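Local coordinates for protein putative Xylose isomerase (PDB 3QXB) that binds iron and manganese at the C-terminal end of a xylose isomerase-like TIM barrel and is probably an isomerase, at residues Asp57-Trp62 / Arg70-Tyr75; Val212-Ala217 / Tyr243-Thr248. All blocks are in the same frame, centred on the assembly; numbering follows the deposited sequence. Where two conformers were deposited one is given.

Contact 1 (Asp57-Trp62 / Arg70-Tyr75); sequences DLTDPW and RRAIAY. With EDO (1,2-ethanediol), chain L; EDO (1,2-ethanediol), chain N.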
loop_
_atom_site.group_PDB
_atom_site.type_symbol
_atom_site.label_atom_id
_atom_site.label_comp_id
_atom_site.label_asym_id
_atom_site.label_seq_id
_atom_site.Cartn_x
_atom_site.Cartn_y
_atom_site.Cartn_z
ATOM N N ASP A 57 -0.409 -5.739 7.078
ATOM C CA ASP A 57 0.741 -4.902 6.737
ATOM C C ASP A 57 1.988 -5.132 7.624
ATOM O O ASP A 57 3.031 -4.573 7.346
ATOM C CB ASP A 57 0.356 -3.401 6.725
ATOM C CG ASP A 57 -0.389 -2.970 5.446
ATOM O OD1 ASP A 57 -0.550 -3.762 4.474
ATOM O OD2 ASP A 57 -0.852 -1.809 5.390
ATOM N N LEU A 58 1.893 -5.925 8.686
ATOM C CA LEU A 58 3.071 -6.260 9.499
ATOM C C LEU A 58 3.641 -7.604 9.073
ATOM O O LEU A 58 4.848 -7.753 9.043
ATOM C CB LEU A 58 2.739 -6.306 10.990
ATOM C CG LEU A 58 2.598 -4.971 11.716
ATOM C CD1 LEU A 58 1.987 -5.186 13.136
ATOM C CD2 LEU A 58 3.939 -4.322 11.828
ATOM N N THR A 59 2.769 -8.555 8.686
ATOM C CA THR A 59 3.186 -9.847 8.192
ATOM C C THR A 59 2.250 -10.267 7.035
ATOM O O THR A 59 1.060 -10.537 7.263
ATOM C CB THR A 59 3.232 -10.954 9.347
ATOM O OG1 THR A 59 1.955 -11.150 9.888
ATOM C CG2 THR A 59 4.225 -10.624 10.486
ATOM N N ASP A 60 2.816 -10.329 5.815
ATOM C CA ASP A 60 2.061 -10.552 4.594
ATOM C C ASP A 60 1.545 -12.007 4.587
ATOM O O ASP A 60 2.322 -12.944 4.711
ATOM C CB ASP A 60 2.973 -10.327 3.369
ATOM C CG ASP A 60 2.216 -10.240 2.053
ATOM O OD1 ASP A 60 1.023 -10.662 1.983
ATOM O OD2 ASP A 60 2.855 -9.801 1.048
ATOM N N PRO A 61 0.222 -12.197 4.444
ATOM C CA PRO A 61 -0.378 -13.534 4.296
ATOM C C PRO A 61 0.298 -14.364 3.196
ATOM O O PRO A 61 0.434 -15.567 3.314
ATOM C CB PRO A 61 -1.844 -13.209 3.930
ATOM C CG PRO A 61 -2.143 -11.930 4.649
ATOM C CD PRO A 61 -0.804 -11.147 4.513
ATOM N N TRP A 62 0.722 -13.718 2.134
ATOM C CA TRP A 62 1.457 -14.381 1.031
ATOM C C TRP A 62 2.846 -14.945 1.392
ATOM O O TRP A 62 3.371 -15.815 0.698
ATOM C CB TRP A 62 1.578 -13.449 -0.161
ATOM C CG TRP A 62 0.310 -13.217 -0.882
ATOM C CD1 TRP A 62 -0.371 -12.062 -0.956
ATOM C CD2 TRP A 62 -0.404 -14.157 -1.673
ATOM N NE1 TRP A 62 -1.496 -12.216 -1.721
ATOM C CE2 TRP A 62 -1.557 -13.508 -2.148
ATOM C CE3 TRP A 62 -0.225 -15.515 -1.961
ATOM C CZ2 TRP A 62 -2.492 -14.145 -2.957
ATOM C CZ3 TRP A 62 -1.162 -16.150 -2.740
ATOM C CH2 TRP A 62 -2.255 -15.473 -3.246
ATOM N N ARG A 70 6.031 -17.859 12.188
ATOM C CA ARG A 70 7.020 -17.597 13.232
ATOM C C ARG A 70 6.896 -16.140 13.681
ATOM O O ARG A 70 6.817 -15.873 14.858
ATOM C CB ARG A 70 8.444 -17.905 12.733
ATOM C CG ARG A 70 9.583 -17.778 13.773
ATOM C CD ARG A 70 10.943 -18.340 13.234
ATOM N NE ARG A 70 11.075 -19.779 13.468
ATOM C CZ ARG A 70 11.746 -20.622 12.686
ATOM N NH1 ARG A 70 12.387 -20.179 11.607
ATOM N NH2 ARG A 70 11.786 -21.916 12.986
ATOM N N ARG A 71 6.853 -15.201 12.734
ATOM C CA ARG A 71 6.781 -13.747 13.072
ATOM C C ARG A 71 5.395 -13.364 13.628
ATOM O O ARG A 71 5.293 -12.721 14.656
ATOM C CB ARG A 71 7.174 -12.885 11.842
ATOM C CG ARG A 71 7.411 -11.416 12.129
ATOM C CD ARG A 71 8.460 -11.213 13.194
ATOM N NE ARG A 71 8.913 -9.827 13.190
ATOM C CZ ARG A 71 9.908 -9.345 13.921
ATOM N NH1 ARG A 71 10.542 -10.099 14.771
ATOM N NH2 ARG A 71 10.256 -8.086 13.787
ATOM N N ALA A 72 4.330 -13.805 12.962
ATOM C CA ALA A 72 2.963 -13.554 13.429
ATOM C C ALA A 72 2.765 -14.115 14.814
ATOM O O ALA A 72 2.242 -13.420 15.654
ATOM C CB ALA A 72 1.940 -14.086 12.468
ATOM N N ILE A 73 3.218 -15.342 15.060
ATOM C CA ILE A 73 3.119 -15.926 16.393
ATOM C C ILE A 73 3.909 -15.152 17.459
ATOM O O ILE A 73 3.433 -14.978 18.561
ATOM C CB ILE A 73 3.498 -17.423 16.400
ATOM C CG1 ILE A 73 2.416 -18.247 15.699
ATOM C CG2 ILE A 73 3.705 -17.955 17.838
ATOM C CD1 ILE A 73 2.847 -19.644 15.314
ATOM N N ALA A 74 5.100 -14.672 17.118
ATOM C CA ALA A 74 5.858 -13.820 18.039
ATOM C C ALA A 74 5.089 -12.549 18.443
ATOM O O ALA A 74 5.091 -12.192 19.611
ATOM C CB ALA A 74 7.283 -13.480 17.492
ATOM N N TYR A 75 4.444 -11.883 17.497
ATOM C CA TYR A 75 3.540 -10.764 17.859
ATOM C C TYR A 75 2.400 -11.241 18.752
ATOM O O TYR A 75 2.155 -10.642 19.804
ATOM C CB TYR A 75 2.955 -10.065 16.625
ATOM C CG TYR A 75 3.931 -9.185 15.893
ATOM C CD1 TYR A 75 4.426 -8.026 16.474
ATOM C CD2 TYR A 75 4.310 -9.473 14.594
ATOM C CE1 TYR A 75 5.323 -7.204 15.791
ATOM C CE2 TYR A 75 5.179 -8.651 13.896
ATOM C CZ TYR A 75 5.688 -7.516 14.511
ATOM O OH TYR A 75 6.571 -6.720 13.829
HETATM C C1 EDO L . 11.744 -14.682 15.054
HETATM O O1 EDO L . 12.536 -13.904 14.124
HETATM C C2 EDO L . 10.270 -14.264 14.976
HETATM O O2 EDO L . 10.184 -12.918 15.488
HETATM C C1 EDO N . 12.814 -8.752 16.892
HETATM O O1 EDO N . 12.965 -10.170 16.799
HETATM C C2 EDO N . 13.111 -8.032 15.599
HETATM O O2 EDO N . 12.324 -6.833 15.485
#

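Contact 2 (Val212-Ala217 / Tyr243-Thr248); sequences VDWGHA and YHIQQT. With FE (Fe (III) ion), chain E; MN (manganese (II) ion), chain G.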
loop_
_atom_site.group_PDB
_atom_site.type_symbol
_atom_site.label_atom_id
_atom_site.label_comp_id
_atom_site.label_asym_id
_atom_site.label_seq_id
_atom_site.Cartn_x
_atom_site.Cartn_y
_atom_site.Cartn_z
ATOM N N VAL A 212 -17.372 -1.233 10.140
ATOM C CA VAL A 212 -17.682 0.011 9.441
ATOM C C VAL A 212 -16.681 1.080 9.847
ATOM O O VAL A 212 -16.421 1.274 11.015
ATOM C CB VAL A 212 -19.108 0.455 9.687
ATOM C CG1 VAL A 212 -19.371 1.889 9.180
ATOM C CG2 VAL A 212 -20.086 -0.578 9.069
ATOM N N ASP A 213 -16.085 1.725 8.851
ATOM C CA ASP A 213 -15.072 2.721 9.099
ATOM C C ASP A 213 -15.752 4.080 9.001
ATOM O O ASP A 213 -16.380 4.391 7.990
ATOM C CB ASP A 213 -13.982 2.593 8.043
ATOM C CG ASP A 213 -12.828 3.526 8.291
ATOM O OD1 ASP A 213 -13.088 4.658 8.757
ATOM O OD2 ASP A 213 -11.686 3.108 8.021
ATOM N N TRP A 214 -15.673 4.863 10.066
ATOM C CA TRP A 214 -16.418 6.123 10.144
ATOM C C TRP A 214 -16.056 7.057 8.966
ATOM O O TRP A 214 -16.907 7.776 8.450
ATOM C CB TRP A 214 -16.151 6.825 11.485
ATOM C CG TRP A 214 -17.003 6.355 12.609
ATOM C CD1 TRP A 214 -16.976 5.135 13.201
ATOM C CD2 TRP A 214 -18.006 7.116 13.294
ATOM N NE1 TRP A 214 -17.895 5.079 14.211
ATOM C CE2 TRP A 214 -18.547 6.283 14.292
ATOM C CE3 TRP A 214 -18.474 8.434 13.181
ATOM C CZ2 TRP A 214 -19.564 6.704 15.157
ATOM C CZ3 TRP A 214 -19.516 8.862 14.056
ATOM C CH2 TRP A 214 -20.026 7.995 15.029
ATOM N N GLY A 215 -14.821 7.002 8.504
ATOM C CA GLY A 215 -14.388 7.844 7.388
ATOM C C GLY A 215 -14.972 7.415 6.047
ATOM O O GLY A 215 -15.095 8.227 5.128
ATOM N N HIS A 216 -15.305 6.139 5.926
ATOM C CA HIS A 216 -15.908 5.615 4.722
ATOM C C HIS A 216 -17.409 5.961 4.682
ATOM O O HIS A 216 -17.905 6.384 3.656
ATOM C CB HIS A 216 -15.754 4.124 4.682
ATOM C CG HIS A 216 -14.337 3.659 4.598
ATOM N ND1 HIS A 216 -14.016 2.331 4.432
ATOM C CD2 HIS A 216 -13.157 4.340 4.621
ATOM C CE1 HIS A 216 -12.695 2.210 4.381
ATOM N NE2 HIS A 216 -12.153 3.415 4.478
ATOM N N ALA A 217 -18.100 5.789 5.795
ATOM C CA ALA A 217 -19.524 6.127 5.872
ATOM C C ALA A 217 -19.743 7.632 5.696
ATOM O O ALA A 217 -20.758 8.065 5.135
ATOM C CB ALA A 217 -20.119 5.661 7.207
ATOM N N TYR A 243 -15.785 -1.387 14.456
ATOM C CA TYR A 243 -15.607 -0.144 13.718
ATOM C C TYR A 243 -14.136 0.228 13.551
ATOM O O TYR A 243 -13.285 -0.186 14.346
ATOM C CB TYR A 243 -16.274 0.992 14.461
ATOM C CG TYR A 243 -17.755 0.836 14.696
ATOM C CD1 TYR A 243 -18.223 0.079 15.737
ATOM C CD2 TYR A 243 -18.691 1.502 13.902
ATOM C CE1 TYR A 243 -19.597 -0.061 15.959
ATOM C CE2 TYR A 243 -20.055 1.363 14.119
ATOM C CZ TYR A 243 -20.505 0.573 15.154
ATOM O OH TYR A 243 -21.868 0.414 15.448
ATOM N N HIS A 244 -13.855 1.037 12.522
ATOM C CA HIS A 244 -12.629 1.813 12.473
ATOM C C HIS A 244 -13.037 3.252 12.739
ATOM O O HIS A 244 -14.032 3.748 12.173
ATOM C CB HIS A 244 -11.940 1.754 11.124
ATOM C CG HIS A 244 -11.297 0.442 10.841
ATOM N ND1 HIS A 244 -10.978 0.029 9.562
ATOM C CD2 HIS A 244 -10.902 -0.545 11.676
ATOM C CE1 HIS A 244 -10.449 -1.183 9.632
ATOM N NE2 HIS A 244 -10.397 -1.554 10.899
ATOM N N ILE A 245 -12.278 3.910 13.591
ATOM C CA ILE A 245 -12.490 5.320 13.855
ATOM C C ILE A 245 -11.263 6.088 13.343
ATOM O O ILE A 245 -10.148 5.616 13.431
ATOM C CB ILE A 245 -12.808 5.601 15.347
ATOM C CG1 ILE A 245 -11.670 5.193 16.281
ATOM C CG2 ILE A 245 -14.173 4.935 15.788
ATOM C CD1 ILE A 245 -11.889 5.661 17.746
ATOM N N GLN A 246 -11.508 7.295 12.837
ATOM C CA GLN A 246 -10.483 8.210 12.341
ATOM C C GLN A 246 -11.088 9.603 12.322
ATOM O O GLN A 246 -12.309 9.763 12.426
ATOM C CB GLN A 246 -10.078 7.855 10.917
ATOM C CG GLN A 246 -11.294 7.440 10.048
ATOM C CD GLN A 246 -11.080 7.727 8.577
ATOM O OE1 GLN A 246 -10.727 8.858 8.197
ATOM N NE2 GLN A 246 -11.321 6.729 7.734
ATOM N N GLN A 247 -10.228 10.604 12.204
ATOM C CA GLN A 247 -10.662 11.969 12.043
ATOM C C GLN A 247 -10.651 12.255 10.555
ATOM O O GLN A 247 -9.822 11.722 9.793
ATOM C CB GLN A 247 -9.778 12.936 12.861
ATOM C CG GLN A 247 -10.191 14.375 12.916
ATOM C CD GLN A 247 -11.597 14.630 13.444
ATOM O OE1 GLN A 247 -12.566 14.338 12.768
ATOM N NE2 GLN A 247 -11.701 15.262 14.619
ATOM N N THR A 248 -11.634 13.039 10.131
ATOM C CA THR A 248 -11.798 13.315 8.725
ATOM C C THR A 248 -12.589 14.612 8.545
ATOM O O THR A 248 -13.291 15.029 9.459
ATOM C CB THR A 248 -12.542 12.148 8.039
ATOM O OG1 THR A 248 -12.731 12.442 6.660
ATOM C CG2 THR A 248 -13.910 11.897 8.728
HETATM FE FE FE E . -10.693 1.180 7.653
HETATM MN MN MN G . -10.063 3.969 4.677
HETATM O O HOH W 1 -14.423 10.926 4.937
HETATM O O HOH W 2 -9.656 1.942 5.722
HETATM O O HOH W 3 -9.400 -0.585 7.016
HETATM O O HOH W 4 -8.073 3.434 3.386
#

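Contact 1 (Asp57-Trp62 / Arg70-Tyr75)
Thr59 turns its methyl CG2 anti to its own carbonyl carbon, and Arg71 sets CG anti to the backbone N (chi1 -168°), which brings the two carbons to 3.7 Å, Thr59 CG2 to Arg71 CG, with the side chains crossing at about a right angle. The same methyl lies at the edge of the Tyr75 ring, near its plane, 4.1 Å from Tyr75 CE2. The hydroxyl branch of Thr59 faces the helix too: OG1 is 3.9 Å from Ala72 CB, while its polar partner is the hydroxyl of Tyr54. Leu58 crosses Tyr75 at about a right angle, CD2 4.1 Å from Tyr75 OH and CB 4.5 Å from Tyr75 CE2. Beyond CG, Arg71 bends at chi2 (56°), and its guanidinium meets two ethanediol molecules, probably from the crystallisation liquor; NH1 gives a 2.9 Å bond to O2 of the one in chain L, and NH2 a nearly straight bond (173°) to O2 of the one in chain N. Met122 of helix 106-125 touches both Thr59 and Ala72. Only 187 Å² is buried between the segments: a beta-alpha loop of the TIM barrel, following strand 51-55, folded against the outer helix 65-81 that it leads into.

Contact 2 (Val212-Ala217 / Tyr243-Thr248)
Asp213 and His244 share the iron ion, Asp213 OD2 and His244 ND1 each binding it at 2.2 Å, with the carboxylate and imidazole planes perpendicular. Glu178, Glu286 and two waters complete that site. With CG anti to the backbone N (chi1 -176°), Asp213 puts OD2 on the metal and OD1 toward Gly215 and Gln246. OD1 accepts twice from one face of its plane, restraining the carboxylate's rotation: Gly215 N on the anti side, a helix N-cap bond, and Gln246 NE2 on the syn side at 2.9 Å. Gln246 NE2 also donates to Asp253 and OE1 accepts from His255 N, while His244 NE2 is paired with Gln53. Asp213 CB lies 3.6 Å above the His216 ring, over its centre; His216 NE2 binds manganese with Asp253, His255 and two waters, its ND1 bonded to Pro179 O. One of those waters bridges both metals. Each position was modelled with iron and with manganese. Backbone pairing is parallel: His244 N donates to Val212 O, and Trp214 N to His244 O, nearly straight (170°). A further water donates to Gly215 O and accepts from Thr248 OG1, also bonded to Gly250. Tyr243 CD2 is 3.7 Å from Trp214 NE1, the rings oblique at 48°. Strands 208-213 and 240-245 are adjacent in the barrel, with helices 229-236 and 266-275 covering Trp214 and Tyr243 and strand 283-285 continuing the sheet beyond His244.

In the fold
Both contacts are buried, but contact 2 lies nearer the middle of the chain, its centre about 10 Å from the chain's centre against about 17 Å for contact 1, and on the opposite side of it. Their centres are about 25 Å apart, their nearest atoms about 11 Å, and they share no helix or strand. Contact 1 joins a loop to the helix following it in sequence, through apolar touches near the second subunit, where Arg70 forms a salt bridge with Glu107 of that subunit. Contact 2 joins neighbouring barrel strands and buries 434 Å², more than twice as much, through hydrogen bonds and metal coordination, and no other protein chain touches its segments.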